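PDB 4S3I: DNA polymerase III subunit beta from Helicobacter pylori 26695, which tethers DNA polymerases and other proteins to DNA as a sliding clamp, and so makes replication processive. Local coordinates for residues A28-L37 with G70-L78; I123-P134 with Y214-L225. One frame throughout, in Å; residues are numbered along the deposited sequence.

Contact 1 (A28-L37 with G70-L78)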
loop_
_atom_site.group_PDB
_atom_site.type_symbol
_atom_site.label_atom_id
_atom_site.label_comp_id
_atom_site.label_asym_id
_atom_site.label_seq_id
_atom_site.Cartn_x
_atom_site.Cartn_y
_atom_site.Cartn_z
ATOM N N ALA A 28 -19.725 11.363 -10.844
ATOM C CA ALA A 28 -19.193 11.892 -12.099
ATOM C C ALA A 28 -20.206 12.766 -12.819
ATOM O O ALA A 28 -19.856 13.459 -13.765
ATOM C CB ALA A 28 -18.717 10.758 -13.002
ATOM N N SER A 29 -21.458 12.735 -12.380
ATOM C CA SER A 29 -22.488 13.562 -13.001
ATOM C C SER A 29 -22.469 15.010 -12.469
ATOM O O SER A 29 -23.209 15.879 -12.956
ATOM C CB SER A 29 -23.864 12.940 -12.807
ATOM O OG SER A 29 -24.314 13.111 -11.483
ATOM N N SER A 30 -21.620 15.272 -11.476
ATOM C CA SER A 30 -21.517 16.618 -10.891
ATOM C C SER A 30 -20.308 17.368 -11.434
ATOM O O SER A 30 -19.236 16.782 -11.593
ATOM C CB SER A 30 -21.415 16.547 -9.363
ATOM O OG SER A 30 -21.079 17.808 -8.800
ATOM N N ILE A 31 -20.468 18.670 -11.672
ATOM C CA ILE A 31 -19.355 19.469 -12.176
ATOM C C ILE A 31 -18.195 19.494 -11.175
ATOM O O ILE A 31 -17.070 19.788 -11.544
ATOM C CB ILE A 31 -19.781 20.912 -12.594
ATOM C CG1 ILE A 31 -18.694 21.577 -13.451
ATOM C CG2 ILE A 31 -20.110 21.782 -11.380
ATOM C CD1 ILE A 31 -19.201 22.761 -14.255
ATOM N N ALA A 32 -18.466 19.161 -9.913
ATOM C CA ALA A 32 -17.378 19.060 -8.920
ATOM C C ALA A 32 -16.368 17.966 -9.262
ATOM O O ALA A 32 -15.260 17.944 -8.713
ATOM C CB ALA A 32 -17.921 18.875 -7.510
ATOM N N SER A 33 -16.756 17.041 -10.139
ATOM C CA SER A 33 -15.847 15.984 -10.587
ATOM C C SER A 33 -15.049 16.396 -11.830
ATOM O O SER A 33 -14.273 15.593 -12.380
ATOM C CB SER A 33 -16.617 14.696 -10.888
ATOM O OG SER A 33 -17.384 14.828 -12.074
ATOM N N HIS A 34 -15.247 17.643 -12.266
ATOM C CA HIS A 34 -14.707 18.125 -13.535
ATOM C C HIS A 34 -13.563 19.136 -13.408
ATOM O O HIS A 34 -13.532 19.959 -12.486
ATOM C CB HIS A 34 -15.821 18.746 -14.392
ATOM C CG HIS A 34 -16.558 17.753 -15.229
ATOM N ND1 HIS A 34 -16.959 18.019 -16.522
ATOM C CD2 HIS A 34 -16.963 16.488 -14.960
ATOM C CE1 HIS A 34 -17.582 16.963 -17.011
ATOM N NE2 HIS A 34 -17.592 16.019 -16.088
ATOM N N ILE A 35 -12.656 19.076 -14.378
ATOM C CA ILE A 35 -11.594 20.051 -14.535
ATOM C C ILE A 35 -11.990 21.057 -15.622
ATOM O O ILE A 35 -12.436 20.667 -16.705
ATOM C CB ILE A 35 -10.280 19.367 -14.918
ATOM C CG1 ILE A 35 -9.750 18.567 -13.722
ATOM C CG2 ILE A 35 -9.252 20.390 -15.389
ATOM C CD1 ILE A 35 -8.591 17.594 -14.052
ATOM N N HIS A 36 -11.844 22.348 -15.317
ATOM C CA HIS A 36 -12.091 23.413 -16.287
ATOM C C HIS A 36 -10.835 23.563 -17.154
ATOM O O HIS A 36 -9.697 23.566 -16.649
ATOM C CB HIS A 36 -12.411 24.714 -15.551
ATOM C CG HIS A 36 -12.719 25.875 -16.443
ATOM N ND1 HIS A 36 -11.735 26.640 -17.040
ATOM C CD2 HIS A 36 -13.900 26.440 -16.800
ATOM C CE1 HIS A 36 -12.302 27.612 -17.739
ATOM N NE2 HIS A 36 -13.611 27.513 -17.605
ATOM N N LEU A 37 -11.036 23.672 -18.461
ATOM C CA LEU A 37 -9.918 23.800 -19.392
ATOM C C LEU A 37 -10.036 25.136 -20.111
ATOM O O LEU A 37 -11.138 25.551 -20.483
ATOM C CB LEU A 37 -9.937 22.679 -20.427
ATOM C CG LEU A 37 -9.898 21.236 -19.955
ATOM C CD1 LEU A 37 -10.006 20.283 -21.149
ATOM C CD2 LEU A 37 -8.615 20.964 -19.169
ATOM N N GLY A 70 -13.620 24.715 -21.943
ATOM C CA GLY A 70 -14.443 23.519 -21.824
ATOM C C GLY A 70 -14.229 22.881 -20.454
ATOM O O GLY A 70 -13.503 23.432 -19.629
ATOM N N THR A 71 -14.869 21.739 -20.197
ATOM C CA THR A 71 -14.667 21.007 -18.935
ATOM C C THR A 71 -14.637 19.528 -19.237
ATOM O O THR A 71 -15.154 19.102 -20.266
ATOM C CB THR A 71 -15.813 21.215 -17.927
ATOM O OG1 THR A 71 -16.897 20.332 -18.256
ATOM C CG2 THR A 71 -16.299 22.664 -17.919
ATOM N N ILE A 72 -14.075 18.740 -18.325
ATOM C CA ILE A 72 -13.992 17.304 -18.519
ATOM C C ILE A 72 -13.840 16.627 -17.161
ATOM O O ILE A 72 -13.231 17.189 -16.243
ATOM C CB ILE A 72 -12.801 16.944 -19.459
ATOM C CG1 ILE A 72 -12.803 15.464 -19.833
ATOM C CG2 ILE A 72 -11.456 17.393 -18.869
ATOM C CD1 ILE A 72 -11.542 15.014 -20.563
ATOM N N ASN A 73 -14.417 15.434 -17.033
ATOM C CA ASN A 73 -14.251 14.629 -15.826
ATOM C C ASN A 73 -12.769 14.340 -15.584
ATOM O O ASN A 73 -12.115 13.684 -16.397
ATOM C CB ASN A 73 -15.021 13.315 -15.945
ATOM C CG ASN A 73 -14.975 12.499 -14.667
ATOM O OD1 ASN A 73 -14.040 11.747 -14.439
ATOM N ND2 ASN A 73 -16.000 12.650 -13.826
ATOM N N GLY A 74 -12.242 14.841 -14.473
ATOM C CA GLY A 74 -10.812 14.757 -14.204
ATOM C C GLY A 74 -10.278 13.352 -13.985
ATOM O O GLY A 74 -9.152 13.035 -14.366
ATOM N N LYS A 75 -11.080 12.496 -13.366
ATOM C CA LYS A 75 -10.603 11.138 -13.084
ATOM C C LYS A 75 -10.527 10.307 -14.366
ATOM O O LYS A 75 -9.535 9.626 -14.618
ATOM C CB LYS A 75 -11.490 10.445 -12.043
ATOM C CG LYS A 75 -11.098 8.969 -11.778
ATOM C CD LYS A 75 -12.210 8.217 -11.042
ATOM C CE LYS A 75 -11.735 6.850 -10.546
ATOM N NZ LYS A 75 -11.282 5.958 -11.644
ATOM N N LYS A 76 -11.580 10.370 -15.173
ATOM C CA LYS A 76 -11.592 9.667 -16.457
ATOM C C LYS A 76 -10.481 10.187 -17.374
ATOM O O LYS A 76 -9.813 9.409 -18.042
ATOM C CB LYS A 76 -12.963 9.796 -17.139
ATOM C CG LYS A 76 -14.101 9.104 -16.386
ATOM C CD LYS A 76 -15.474 9.509 -16.940
ATOM C CE LYS A 76 -16.615 8.948 -16.091
ATOM N NZ LYS A 76 -16.824 7.490 -16.311
ATOM N N PHE A 77 -10.313 11.507 -17.400
ATOM C CA PHE A 77 -9.289 12.166 -18.212
ATOM C C PHE A 77 -7.930 11.583 -17.866
ATOM O O PHE A 77 -7.181 11.167 -18.743
ATOM C CB PHE A 77 -9.299 13.687 -17.936
ATOM C CG PHE A 77 -8.612 14.525 -18.994
ATOM C CD1 PHE A 77 -8.190 13.970 -20.196
ATOM C CD2 PHE A 77 -8.393 15.883 -18.777
ATOM C CE1 PHE A 77 -7.561 14.756 -21.173
ATOM C CE2 PHE A 77 -7.770 16.683 -19.747
ATOM C CZ PHE A 77 -7.353 16.116 -20.944
ATOM N N LEU A 78 -7.610 11.528 -16.581
ATOM C CA LEU A 78 -6.319 10.981 -16.176
ATOM C C LEU A 78 -6.240 9.479 -16.464
ATOM O O LEU A 78 -5.186 8.971 -16.878
ATOM C CB LEU A 78 -6.054 11.263 -14.703
ATOM C CG LEU A 78 -4.819 10.573 -14.127
ATOM C CD1 LEU A 78 -3.552 10.958 -14.892
ATOM C CD2 LEU A 78 -4.679 10.904 -12.650
HETATM O O HOH W 1 -13.188 13.158 -11.544
#
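H34 lies flat against the backbone of the facing strand: the peptide carbon of I72 and the backbone N of N73 sit over the centre of one face of its imidazole. In the same ring, ND1 meets T71 OG1 at 2.9 Å in a nearly straight hydrogen bond (164°), the two side chains crossing at about a right angle. T71 OG1 also bonds the backbone of F112, whose ring stacks on H34, and these contacts together fix the rotation of the imidazole. Beyond it the strands pair antiparallel; I35 N reaches I72 O at 2.7 Å. On the face of I35, L37 and I72, L37 CD1 touches I72 CG2 at 4.0 Å; L16 and L19 of helix 9-19 pack on I35, while L98 of strand 97-102 meets L37 and I72. In this N-terminal DNA-clamp domain, helix 74-82 follows directly from strand 68-73. N73 is its N-cap: with CG anti to the backbone N (chi1 -175°), OD1 accepts K76 N at 2.9 Å. S33 O takes G74 N at 3.0 Å. Against this buried ladder, A28 and K76 are partly exposed and meet sparsely, A28 CB to K76 CE at 4.2 Å beside N73 ND2, while K76 NZ turns to a salt bridge with E300 of the second subunit.

Contact 2 (I123-P134 with Y214-L225)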
loop_
_atom_site.group_PDB
_atom_site.type_symbol
_atom_site.label_atom_id
_atom_site.label_comp_id
_atom_site.label_asym_id
_atom_site.label_seq_id
_atom_site.Cartn_x
_atom_site.Cartn_y
_atom_site.Cartn_z
ATOM N N ILE A 123 -7.265 37.732 -4.714
ATOM C CA ILE A 123 -7.327 38.499 -3.483
ATOM C C ILE A 123 -6.574 39.819 -3.597
ATOM O O ILE A 123 -5.705 39.978 -4.460
ATOM C CB ILE A 123 -6.736 37.697 -2.319
ATOM C CG1 ILE A 123 -5.257 37.383 -2.588
ATOM C CG2 ILE A 123 -7.539 36.411 -2.101
ATOM C CD1 ILE A 123 -4.550 36.632 -1.444
ATOM N N ASP A 124 -6.923 40.756 -2.724
ATOM C CA ASP A 124 -6.110 41.944 -2.490
ATOM C C ASP A 124 -5.363 41.694 -1.190
ATOM O O ASP A 124 -5.917 41.880 -0.106
ATOM C CB ASP A 124 -6.981 43.188 -2.357
ATOM C CG ASP A 124 -7.121 43.957 -3.663
ATOM O OD1 ASP A 124 -8.252 44.411 -3.952
ATOM O OD2 ASP A 124 -6.111 44.119 -4.388
ATOM N N PRO A 125 -4.100 41.265 -1.301
ATOM C CA PRO A 125 -3.371 40.697 -0.160
ATOM C C PRO A 125 -3.182 41.725 0.950
ATOM O O PRO A 125 -2.986 42.906 0.655
ATOM C CB PRO A 125 -2.007 40.326 -0.762
ATOM C CG PRO A 125 -2.186 40.413 -2.283
ATOM C CD PRO A 125 -3.236 41.464 -2.478
ATOM N N LYS A 126 -3.264 41.282 2.202
ATOM C CA LYS A 126 -2.958 42.133 3.348
ATOM C C LYS A 126 -1.577 41.760 3.842
ATOM O O LYS A 126 -0.908 42.532 4.522
ATOM C CB LYS A 126 -3.961 41.908 4.479
ATOM C CG LYS A 126 -5.377 42.324 4.153
ATOM C CD LYS A 126 -6.227 42.387 5.413
ATOM C CE LYS A 126 -7.611 42.939 5.112
ATOM N NZ LYS A 126 -8.246 43.531 6.322
ATOM N N VAL A 127 -1.166 40.547 3.513
ATOM C CA VAL A 127 0.156 40.085 3.891
ATOM C C VAL A 127 0.717 39.225 2.780
ATOM O O VAL A 127 -0.018 38.484 2.119
ATOM C CB VAL A 127 0.135 39.312 5.230
ATOM C CG1 VAL A 127 -0.769 38.096 5.128
ATOM C CG2 VAL A 127 1.547 38.887 5.641
ATOM N N SER A 128 2.015 39.349 2.542
ATOM C CA SER A 128 2.639 38.530 1.524
ATOM C C SER A 128 4.082 38.261 1.897
ATOM O O SER A 128 4.753 39.112 2.489
ATOM C CB SER A 128 2.584 39.215 0.163
ATOM O OG SER A 128 3.608 40.176 0.049
ATOM N N ILE A 129 4.542 37.062 1.557
ATOM C CA ILE A 129 5.947 36.717 1.648
ATOM C C ILE A 129 6.400 35.969 0.396
ATOM O O ILE A 129 5.595 35.340 -0.307
ATOM C CB ILE A 129 6.243 35.862 2.889
ATOM C CG1 ILE A 129 5.330 34.635 2.929
ATOM C CG2 ILE A 129 6.083 36.678 4.162
ATOM C CD1 ILE A 129 5.817 33.578 3.925
ATOM N N GLU A 130 7.696 36.067 0.123
ATOM C CA GLU A 130 8.332 35.312 -0.936
ATOM C C GLU A 130 9.166 34.272 -0.214
ATOM O O GLU A 130 9.929 34.611 0.691
ATOM C CB GLU A 130 9.229 36.228 -1.779
ATOM C CG GLU A 130 8.843 36.325 -3.260
ATOM C CD GLU A 130 7.555 37.112 -3.508
ATOM O OE1 GLU A 130 6.913 37.543 -2.524
ATOM O OE2 GLU A 130 7.182 37.303 -4.689
ATOM N N VAL A 131 8.999 33.007 -0.581
ATOM C CA VAL A 131 9.675 31.925 0.114
ATOM C C VAL A 131 10.697 31.317 -0.825
ATOM O O VAL A 131 10.333 30.612 -1.757
ATOM C CB VAL A 131 8.659 30.861 0.564
ATOM C CG1 VAL A 131 9.368 29.688 1.246
ATOM C CG2 VAL A 131 7.641 31.473 1.500
ATOM N N ASN A 132 11.978 31.596 -0.602
ATOM C CA ASN A 132 12.985 31.093 -1.530
ATOM C C ASN A 132 13.853 29.964 -0.966
ATOM O O ASN A 132 14.916 29.657 -1.504
ATOM C CB ASN A 132 13.842 32.239 -2.082
ATOM C CG ASN A 132 13.076 33.123 -3.063
ATOM O OD1 ASN A 132 13.047 34.346 -2.919
ATOM N ND2 ASN A 132 12.445 32.503 -4.060
ATOM N N ALA A 133 13.375 29.345 0.107
ATOM C CA ALA A 133 14.071 28.235 0.752
ATOM C C ALA A 133 13.036 27.252 1.283
ATOM O O ALA A 133 11.864 27.609 1.411
ATOM C CB ALA A 133 14.967 28.745 1.871
ATOM N N PRO A 134 13.456 26.012 1.604
ATOM C CA PRO A 134 12.440 25.022 1.982
ATOM C C PRO A 134 11.877 25.200 3.389
ATOM O O PRO A 134 11.077 24.368 3.813
ATOM C CB PRO A 134 13.201 23.685 1.916
ATOM C CG PRO A 134 14.431 23.966 1.088
ATOM C CD PRO A 134 14.775 25.396 1.369
ATOM N N TYR A 214 7.588 23.452 -2.655
ATOM C CA TYR A 214 8.782 23.158 -1.878
ATOM C C TYR A 214 9.531 24.466 -1.590
ATOM O O TYR A 214 9.612 24.913 -0.447
ATOM C CB TYR A 214 9.656 22.160 -2.633
ATOM C CG TYR A 214 10.894 21.752 -1.873
ATOM C CD1 TYR A 214 10.796 21.023 -0.696
ATOM C CD2 TYR A 214 12.161 22.084 -2.342
ATOM C CE1 TYR A 214 11.932 20.643 0.007
ATOM C CE2 TYR A 214 13.301 21.708 -1.649
ATOM C CZ TYR A 214 13.177 20.988 -0.476
ATOM O OH TYR A 214 14.302 20.608 0.225
ATOM N N GLU A 215 10.048 25.099 -2.636
ATOM C CA GLU A 215 10.645 26.416 -2.475
ATOM C C GLU A 215 10.361 27.293 -3.690
ATOM O O GLU A 215 9.816 26.821 -4.693
ATOM C CB GLU A 215 12.153 26.300 -2.226
ATOM C CG GLU A 215 12.906 25.589 -3.341
ATOM C CD GLU A 215 14.383 25.439 -3.021
ATOM O OE1 GLU A 215 14.790 25.855 -1.909
ATOM O OE2 GLU A 215 15.129 24.912 -3.876
ATOM N N ASN A 216 10.744 28.563 -3.592
ATOM C CA ASN A 216 10.515 29.543 -4.648
ATOM C C ASN A 216 9.036 29.634 -5.028
ATOM O O ASN A 216 8.635 29.285 -6.145
ATOM C CB ASN A 216 11.420 29.284 -5.862
ATOM C CG ASN A 216 12.898 29.510 -5.546
ATOM O OD1 ASN A 216 13.246 30.368 -4.733
ATOM N ND2 ASN A 216 13.770 28.734 -6.187
ATOM N N PHE A 217 8.235 30.075 -4.061
ATOM C CA PHE A 217 6.827 30.381 -4.288
ATOM C C PHE A 217 6.466 31.604 -3.464
ATOM O O PHE A 217 7.207 31.992 -2.560
ATOM C CB PHE A 217 5.914 29.202 -3.928
ATOM C CG PHE A 217 6.055 28.719 -2.500
ATOM C CD1 PHE A 217 6.933 27.689 -2.190
ATOM C CD2 PHE A 217 5.297 29.284 -1.470
ATOM C CE1 PHE A 217 7.066 27.236 -0.878
ATOM C CE2 PHE A 217 5.423 28.831 -0.154
ATOM C CZ PHE A 217 6.309 27.802 0.141
ATOM N N SER A 218 5.341 32.227 -3.781
ATOM C CA SER A 218 4.861 33.331 -2.967
ATOM C C SER A 218 3.711 32.827 -2.109
ATOM O O SER A 218 3.029 31.868 -2.478
ATOM C CB SER A 218 4.377 34.469 -3.851
ATOM O OG SER A 218 3.288 34.043 -4.627
ATOM N N PHE A 219 3.506 33.462 -0.963
ATOM C CA PHE A 219 2.353 33.191 -0.126
ATOM C C PHE A 219 1.699 34.523 0.154
ATOM O O PHE A 219 2.365 35.456 0.626
ATOM C CB PHE A 219 2.768 32.523 1.196
ATOM C CG PHE A 219 1.638 32.409 2.208
ATOM C CD1 PHE A 219 1.261 33.501 2.994
ATOM C CD2 PHE A 219 0.965 31.207 2.379
ATOM C CE1 PHE A 219 0.221 33.389 3.918
ATOM C CE2 PHE A 219 -0.071 31.088 3.305
ATOM C CZ PHE A 219 -0.439 32.175 4.074
ATOM N N LYS A 220 0.403 34.621 -0.131
ATOM C CA LYS A 220 -0.342 35.844 0.143
ATOM C C LYS A 220 -1.678 35.544 0.790
ATOM O O LYS A 220 -2.283 34.504 0.532
ATOM C CB LYS A 220 -0.588 36.642 -1.142
ATOM C CG LYS A 220 0.653 37.067 -1.890
ATOM C CD LYS A 220 0.359 37.149 -3.382
ATOM C CE LYS A 220 1.519 37.741 -4.158
ATOM N NZ LYS A 220 1.664 39.200 -3.899
ATOM N N SER A 221 -2.157 36.485 1.593
ATOM C CA SER A 221 -3.444 36.320 2.246
ATOM C C SER A 221 -4.165 37.640 2.444
ATOM O O SER A 221 -3.538 38.688 2.679
ATOM C CB SER A 221 -3.284 35.607 3.584
ATOM O OG SER A 221 -4.539 35.507 4.217
ATOM N N ASP A 222 -5.490 37.594 2.344
ATOM C CA ASP A 222 -6.292 38.781 2.608
ATOM C C ASP A 222 -7.060 38.625 3.917
ATOM O O ASP A 222 -7.968 39.410 4.224
ATOM C CB ASP A 222 -7.238 39.085 1.443
ATOM C CG ASP A 222 -8.212 37.950 1.154
ATOM O OD1 ASP A 222 -8.073 36.852 1.729
ATOM O OD2 ASP A 222 -9.125 38.161 0.325
ATOM N N GLY A 223 -6.679 37.612 4.694
ATOM C CA GLY A 223 -7.324 37.352 5.967
ATOM C C GLY A 223 -8.542 36.461 5.805
ATOM O O GLY A 223 -9.165 36.068 6.794
ATOM N N MET A 224 -8.881 36.136 4.558
ATOM C CA MET A 224 -10.022 35.267 4.272
ATOM C C MET A 224 -9.590 34.031 3.493
ATOM O O MET A 224 -10.010 32.912 3.790
ATOM C CB MET A 224 -11.108 36.043 3.515
ATOM C CG MET A 224 -11.708 37.172 4.331
ATOM S SD MET A 224 -12.921 38.142 3.416
ATOM C CE MET A 224 -14.130 36.871 3.030
ATOM N N LEU A 225 -8.741 34.247 2.494
ATOM C CA LEU A 225 -8.167 33.166 1.712
ATOM C C LEU A 225 -6.653 33.280 1.799
ATOM O O LEU A 225 -6.115 34.366 2.043
ATOM C CB LEU A 225 -8.585 33.269 0.243
ATOM C CG LEU A 225 -10.077 33.315 -0.104
ATOM C CD1 LEU A 225 -10.252 33.505 -1.598
ATOM C CD2 LEU A 225 -10.793 32.042 0.346
HETATM O O HOH W 2 -8.934 40.490 -1.398
HETATM O O HOH W 3 16.125 29.032 -4.408
HETATM O O HOH W 4 9.413 26.293 1.877
#
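V131 and F217 lie side by side on the face that also carries V127, I129 and F219, and the valine can be followed atom by atom across the phenyl ring. Its CB stands over one face, 4.0 Å from the centroid of the F217 ring in a CH-pi contact. With CG1 anti to the backbone N (chi1 178°), both methyls stay over the same face as CB: V131 CG1 comes nearest F217 CZ at 3.8 Å, and V131 CG2 nearest F217 CE2 at the same distance. L136 of helix 135-143 packs against both residues. Further along this face I129 CG1 rests on F219 CB at 3.7 Å, whereas on the other face S128 CB meets K220 CG at 3.5 Å. Both ends of the ladder are irregular. S221 O receives K126 N at 2.7 Å and V127 N at 3.1 Å, a classic beta bulge, and past it D222 OD1 gathers the backbone N of both M224 and L225. At the opposite end, N216 and F217 both face V131 in a G1 bulge, and P134 CB lies over the Y214 ring in a second CH-pi contact. The pair belongs to an antiparallel sheet backed here by helix 135-143, in a beta clamp chain built from three DNA-clamp domains.

In the fold
Contacts 1 and 2 illustrate how a clamp joins successive domains through a shared sheet. Both are antiparallel strand pairs of one long antiparallel sheet: strand 68-73 of contact 1 is its outermost strand at one end, and strand 127-131 of contact 2 lies next to the outermost strand, 190-192, at the other. Strands 43-49, 53-60, 233-238 and 225-229 run between the two pairs, with the junction of N-terminal and central domains at 53-60 and 233-238. The contacts do not touch; their centres are 29 Å apart and their nearest atoms about 17 Å. Contact 1 reaches the second subunit through K76, whereas no other chain of the assembly touches contact 2.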